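Local atomic coordinates of peroxin 22 (Pichia angusta, PDB entry 5NKZ), a protein that is probably involved in peroxisome biogenesis and, through its soluble domain, forms a complex with the ubiquitin-conjugating enzyme Pex4p. Residues Val35-Asp40 and Leu106-Met111; Thr56-Pro61 and Ile82-Glu87. One frame throughout, in Å; residues are numbered along the deposited sequence.

Interaction 1: Val35-Asp40 and Leu106-Met111; sequences VLTQKD and LGNLEM
Asn108 packs against Thr37, Lys39 and Asp40. It buries more surface in this contact than any other residue. Asn108 CB lies 3.6 Å from Thr37 OG1, and the two side chains cross at about a right angle. The rest of the Asn108 side chain runs on toward Asp40. The amide and carboxylate groups meet from opposite directions, with their planes 48° apart.

Thr37 works with both of its branches. OG1 sits between the backbone N and the carbonyl carbon (chi1 57°), which turns it toward Asp40. CG2 then lies beside the backbone N, anti to the carbonyl carbon. Thr37 CG2 lies 3.7 Å from Asn108 O and 4.0 Å from Leu109 CD1. Leu109 starts out directed away from Thr37, but its branched end bends back to make this apolar contact.

Two bonds hold the Thr37 hydroxyl. Thr37 OG1 donates to Asp40 OD2 at 2.7 Å, reaching that oxygen from above the carboxylate plane. Thr37 OG1 also accepts from Asp40 N at 3.2 Å, nearly straight at 171°. Thr37 N adds a weak bond to Asp40 OD2. Hydroxyl and carboxylate thus fix each other's rotation. The other carboxylate oxygen, Asp40 OD1, is hydrogen-bonded to Thr105 OG1 and Asn127 ND2. Asp40 therefore ties the turn to the residue just before 106-111.

Lys39 lies at the exposed border. Its chain bends at chi2, chi3 and chi4 and brings Lys39 NZ to 3.7 Å from Asn108 O, a loose polar approach.

The bond from Asp40 N to Thr37 OG1 makes residues 37-40 an ST motif. The contact joins the loops that follow two neighbouring parallel strands, 32-36 and 101-103. Both loops leave the carboxyl ends of their strands, on the same edge of a parallel alpha/beta sheet with the Rossmann-like strand order 3-2-1-4-5.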
loop_
_atom_site.group_PDB
_atom_site.type_symbol
_atom_site.label_atom_id
_atom_site.label_comp_id
_atom_site.label_asym_id
_atom_site.label_seq_id
_atom_site.Cartn_x
_atom_site.Cartn_y
_atom_site.Cartn_z
ATOM N N VAL C 35 -10.671 0.823 17.486
ATOM C CA VAL C 35 -11.129 2.175 17.175
ATOM C C VAL C 35 -11.539 2.860 18.442
ATOM O O VAL C 35 -12.418 2.374 19.188
ATOM C CB VAL C 35 -12.195 2.306 16.003
ATOM C CG1 VAL C 35 -12.140 1.101 15.068
ATOM C CG2 VAL C 35 -13.637 2.544 16.475
ATOM N N LEU C 36 -10.885 4.005 18.646
ATOM C CA LEU C 36 -11.036 4.830 19.840
ATOM C C LEU C 36 -11.734 6.147 19.509
ATOM O O LEU C 36 -11.184 6.978 18.804
ATOM C CB LEU C 36 -9.661 5.117 20.475
ATOM C CG LEU C 36 -8.795 3.895 20.834
ATOM C CD1 LEU C 36 -7.389 4.300 21.270
ATOM C CD2 LEU C 36 -9.498 3.040 21.872
ATOM N N THR C 37 -12.957 6.303 19.997
ATOM C CA THR C 37 -13.547 7.619 20.235
ATOM C C THR C 37 -12.977 8.218 21.527
ATOM O O THR C 37 -12.410 7.516 22.333
ATOM C CB THR C 37 -15.080 7.504 20.406
ATOM O OG1 THR C 37 -15.384 6.594 21.482
ATOM C CG2 THR C 37 -15.718 6.991 19.145
ATOM N N GLN C 38 -13.152 9.530 21.697
ATOM C CA GLN C 38 -13.048 10.223 22.988
ATOM C C GLN C 38 -13.386 9.355 24.213
ATOM O O GLN C 38 -12.571 9.223 25.113
ATOM C CB GLN C 38 -13.976 11.445 22.955
ATOM C CG GLN C 38 -13.321 12.652 22.340
ATOM C CD GLN C 38 -12.827 13.668 23.358
ATOM O OE1 GLN C 38 -12.445 13.320 24.488
ATOM N NE2 GLN C 38 -12.824 14.943 22.958
ATOM N N LYS C 39 -14.541 8.705 24.200
ATOM C CA LYS C 39 -15.031 7.949 25.335
ATOM C C LYS C 39 -14.253 6.669 25.441
ATOM O O LYS C 39 -13.703 6.371 26.474
ATOM C CB LYS C 39 -16.523 7.643 25.202
ATOM C CG LYS C 39 -17.409 8.894 25.303
ATOM C CD LYS C 39 -17.532 9.671 23.980
ATOM C CE LYS C 39 -18.898 10.321 23.734
ATOM N NZ LYS C 39 -19.296 10.093 22.310
ATOM N N ASP C 40 -14.146 5.924 24.358
ATOM C CA ASP C 40 -13.390 4.657 24.386
ATOM C C ASP C 40 -11.966 4.786 24.942
ATOM O O ASP C 40 -11.424 3.854 25.500
ATOM C CB ASP C 40 -13.347 4.073 22.983
ATOM C CG ASP C 40 -14.712 3.590 22.514
ATOM O OD1 ASP C 40 -15.385 2.853 23.282
ATOM O OD2 ASP C 40 -15.111 3.948 21.375
ATOM N N LEU C 106 -19.881 0.872 18.442
ATOM C CA LEU C 106 -20.684 1.579 17.448
ATOM C C LEU C 106 -21.598 2.581 18.132
ATOM O O LEU C 106 -21.817 3.664 17.597
ATOM C CB LEU C 106 -21.503 0.609 16.593
ATOM C CG LEU C 106 -20.712 -0.408 15.750
ATOM C CD1 LEU C 106 -21.543 -1.625 15.341
ATOM C CD2 LEU C 106 -20.137 0.262 14.531
ATOM N N GLY C 107 -22.103 2.234 19.323
ATOM C CA GLY C 107 -22.899 3.142 20.159
ATOM C C GLY C 107 -22.275 4.489 20.493
ATOM O O GLY C 107 -22.985 5.423 20.872
ATOM N N ASN C 108 -20.948 4.595 20.377
ATOM C CA ASN C 108 -20.239 5.865 20.609
ATOM C C ASN C 108 -20.029 6.717 19.369
ATOM O O ASN C 108 -19.357 7.737 19.452
ATOM C CB ASN C 108 -18.880 5.599 21.249
ATOM C CG ASN C 108 -18.988 5.117 22.672
ATOM O OD1 ASN C 108 -18.046 4.511 23.200
ATOM N ND2 ASN C 108 -20.125 5.379 23.314
ATOM N N LEU C 109 -20.581 6.300 18.233
ATOM C CA LEU C 109 -20.573 7.134 17.034
ATOM C C LEU C 109 -21.774 8.091 17.047
ATOM O O LEU C 109 -22.737 7.843 17.752
ATOM C CB LEU C 109 -20.540 6.243 15.774
ATOM C CG LEU C 109 -19.209 5.594 15.303
ATOM C CD1 LEU C 109 -18.212 5.340 16.430
ATOM C CD2 LEU C 109 -19.430 4.298 14.540
ATOM N N GLU C 110 -21.667 9.184 16.294
ATOM C CA GLU C 110 -22.760 10.134 16.066
ATOM C C GLU C 110 -23.696 9.628 14.965
ATOM O O GLU C 110 -24.895 9.761 15.088
ATOM C CB GLU C 110 -22.272 11.561 15.769
ATOM C CG GLU C 110 -20.912 11.896 16.398
ATOM C CD GLU C 110 -20.711 13.330 16.860
ATOM O OE1 GLU C 110 -21.528 14.234 16.550
ATOM O OE2 GLU C 110 -19.694 13.530 17.564
ATOM N N MET C 111 -23.152 9.023 13.913
ATOM C CA MET C 111 -23.921 8.217 12.961
ATOM C C MET C 111 -24.652 7.038 13.637
ATOM O O MET C 111 -24.161 6.438 14.571
ATOM C CB MET C 111 -22.937 7.678 11.922
ATOM C CG MET C 111 -23.465 6.825 10.792
ATOM S SD MET C 111 -22.124 5.922 9.976
ATOM C CE MET C 111 -21.146 7.221 9.202
#

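Interaction 2: Thr56-Pro61 and Ile82-Glu87; sequences TVILHP and IQVRTE
His60 swings its ring toward Glu87 with CG anti to the backbone N (chi1 -155°), while Glu87 reaches back with its chain extended beyond CG. His60 NE2 donates to Glu87 OE1 at 2.7 Å. The oxygen lies in the ring plane and uses its anti lone pair. Pro61 CD rests over one face of the ring, toward its rim. Gln83 bends at chi2 (61°), so that Gln83 NE2 turns back to Val84 O at 2.7 Å and gives His60 O a weak bond.

Before these loops the strands pair in parallel. Ile82 N bonds to Val57 O, Leu59 N to Ile82 O at 3.0 Å, and Val84 N weakly to Leu59 O. Ile58 CG2 meets Val84 CG2 at 4.2 Å, and helix 87-97 packs on both residues. Gln83 N and Arg85 N each bond to an acidic side chain of the partner protein chain.

A leucine in place of His60 would probably leave Glu87 OE1 without this donor and Pro61 CD without the flat ring face it rests on. Glu87 probably also accepts from Glu110 N and Met111 N. These three N-H groups are likely to favour its ionised form.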
loop_
_atom_site.group_PDB
_atom_site.type_symbol
_atom_site.label_atom_id
_atom_site.label_comp_id
_atom_site.label_asym_id
_atom_site.label_seq_id
_atom_site.Cartn_x
_atom_site.Cartn_y
_atom_site.Cartn_z
ATOM N N THR C 56 -3.480 -2.128 15.905
ATOM C CA THR C 56 -3.542 -0.997 15.023
ATOM C C THR C 56 -4.713 -0.174 15.522
ATOM O O THR C 56 -5.821 -0.682 15.677
ATOM C CB THR C 56 -3.711 -1.465 13.545
ATOM O OG1 THR C 56 -2.623 -2.336 13.149
ATOM C CG2 THR C 56 -3.742 -0.256 12.610
ATOM N N VAL C 57 -4.455 1.086 15.806
ATOM C CA VAL C 57 -5.428 1.977 16.407
ATOM C C VAL C 57 -5.971 3.000 15.389
ATOM O O VAL C 57 -5.210 3.685 14.682
ATOM C CB VAL C 57 -4.784 2.744 17.589
ATOM C CG1 VAL C 57 -5.611 3.951 18.010
ATOM C CG2 VAL C 57 -4.571 1.814 18.786
ATOM N N ILE C 58 -7.284 3.168 15.405
ATOM C CA ILE C 58 -7.974 4.071 14.520
ATOM C C ILE C 58 -8.686 5.155 15.344
ATOM O O ILE C 58 -9.656 4.878 16.058
ATOM C CB ILE C 58 -8.952 3.242 13.626
ATOM C CG1 ILE C 58 -8.166 2.100 12.951
ATOM C CG2 ILE C 58 -9.662 4.112 12.574
ATOM C CD1 ILE C 58 -9.031 0.957 12.496
ATOM N N LEU C 59 -8.228 6.394 15.240
ATOM C CA LEU C 59 -8.860 7.487 16.006
ATOM C C LEU C 59 -10.051 8.094 15.270
ATOM O O LEU C 59 -9.974 8.419 14.077
ATOM C CB LEU C 59 -7.850 8.587 16.353
ATOM C CG LEU C 59 -6.551 8.038 16.959
ATOM C CD1 LEU C 59 -5.469 9.098 16.847
ATOM C CD2 LEU C 59 -6.742 7.558 18.393
ATOM N N HIS C 60 -11.147 8.230 16.002
ATOM C CA HIS C 60 -12.280 9.062 15.610
ATOM C C HIS C 60 -11.754 10.450 15.222
ATOM O O HIS C 60 -10.671 10.846 15.671
ATOM C CB HIS C 60 -13.219 9.182 16.815
ATOM C CG HIS C 60 -14.645 9.470 16.479
ATOM N ND1 HIS C 60 -15.278 10.627 16.875
ATOM C CD2 HIS C 60 -15.583 8.725 15.846
ATOM C CE1 HIS C 60 -16.533 10.604 16.469
ATOM N NE2 HIS C 60 -16.746 9.462 15.835
ATOM N N PRO C 61 -12.502 11.182 14.375
ATOM C CA PRO C 61 -12.168 12.588 14.120
ATOM C C PRO C 61 -12.048 13.402 15.410
ATOM O O PRO C 61 -11.202 14.283 15.486
ATOM C CB PRO C 61 -13.356 13.098 13.291
ATOM C CG PRO C 61 -13.941 11.894 12.665
ATOM C CD PRO C 61 -13.644 10.738 13.552
ATOM N N ILE C 82 -3.927 5.526 13.277
ATOM C CA ILE C 82 -4.481 6.046 12.008
ATOM C C ILE C 82 -5.548 7.116 12.253
ATOM O O ILE C 82 -6.648 6.839 12.720
ATOM C CB ILE C 82 -4.993 4.880 11.145
ATOM C CG1 ILE C 82 -3.805 4.133 10.511
ATOM C CG2 ILE C 82 -5.891 5.371 10.034
ATOM C CD1 ILE C 82 -4.079 2.667 10.259
ATOM N N GLN C 83 -5.184 8.355 11.954
ATOM C CA GLN C 83 -6.084 9.501 12.087
ATOM C C GLN C 83 -7.070 9.483 10.945
ATOM O O GLN C 83 -6.687 9.587 9.798
ATOM C CB GLN C 83 -5.315 10.836 12.027
ATOM C CG GLN C 83 -6.189 12.075 12.171
ATOM C CD GLN C 83 -6.892 12.088 13.498
ATOM O OE1 GLN C 83 -6.314 12.483 14.474
ATOM N NE2 GLN C 83 -8.119 11.611 13.543
ATOM N N VAL C 84 -8.337 9.373 11.292
ATOM C CA VAL C 84 -9.431 9.408 10.367
ATOM C C VAL C 84 -10.135 10.752 10.579
ATOM O O VAL C 84 -10.057 11.325 11.665
ATOM C CB VAL C 84 -10.326 8.180 10.620
ATOM C CG1 VAL C 84 -11.813 8.510 10.651
ATOM C CG2 VAL C 84 -9.987 7.061 9.641
ATOM N N ARG C 85 -10.808 11.240 9.533
ATOM C CA ARG C 85 -11.477 12.550 9.515
ATOM C C ARG C 85 -13.003 12.526 9.386
ATOM O O ARG C 85 -13.632 13.541 9.729
ATOM C CB ARG C 85 -10.863 13.465 8.444
ATOM C CG ARG C 85 -9.570 14.119 8.949
ATOM C CD ARG C 85 -9.065 15.377 8.212
ATOM N NE ARG C 85 -8.631 16.364 9.211
ATOM C CZ ARG C 85 -7.607 16.211 10.060
ATOM N NH1 ARG C 85 -6.830 15.129 10.025
ATOM N NH2 ARG C 85 -7.344 17.160 10.962
ATOM N N THR C 86 -13.585 11.411 8.926
ATOM C CA THR C 86 -15.051 11.209 8.945
ATOM C C THR C 86 -15.373 9.856 9.601
ATOM O O THR C 86 -14.608 8.898 9.460
ATOM C CB THR C 86 -15.691 11.234 7.514
ATOM O OG1 THR C 86 -15.525 9.961 6.860
ATOM C CG2 THR C 86 -15.091 12.348 6.633
ATOM N N GLU C 87 -16.511 9.753 10.282
ATOM C CA GLU C 87 -16.914 8.454 10.814
ATOM C C GLU C 87 -16.973 7.334 9.756
ATOM O O GLU C 87 -16.523 6.211 10.008
ATOM C CB GLU C 87 -18.255 8.567 11.523
ATOM C CG GLU C 87 -18.092 9.171 12.902
ATOM C CD GLU C 87 -19.368 9.169 13.703
ATOM O OE1 GLU C 87 -19.284 9.390 14.936
ATOM O OE2 GLU C 87 -20.455 8.969 13.115
#

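In the fold
Interactions 1 and 2 lie with their centres about 10 Å apart, on neighbouring strands 32-36 and 55-59 of one parallel sheet. Both segments of interaction 2 fall between the two segments of interaction 1 along the chain. Interaction 2 joins the two strands of the beta-alpha-beta unit 55-59, 65-71 and 81-83. Interaction 1 joins the loop after 32-36 to the loop after 101-103. Glu87 connects them, because its carboxylate touches the 106-111 loop. Val35 also packs on Ile58. The loops after four of the sheet's strands are thereby linked, while 82-87 also meets the partner protein.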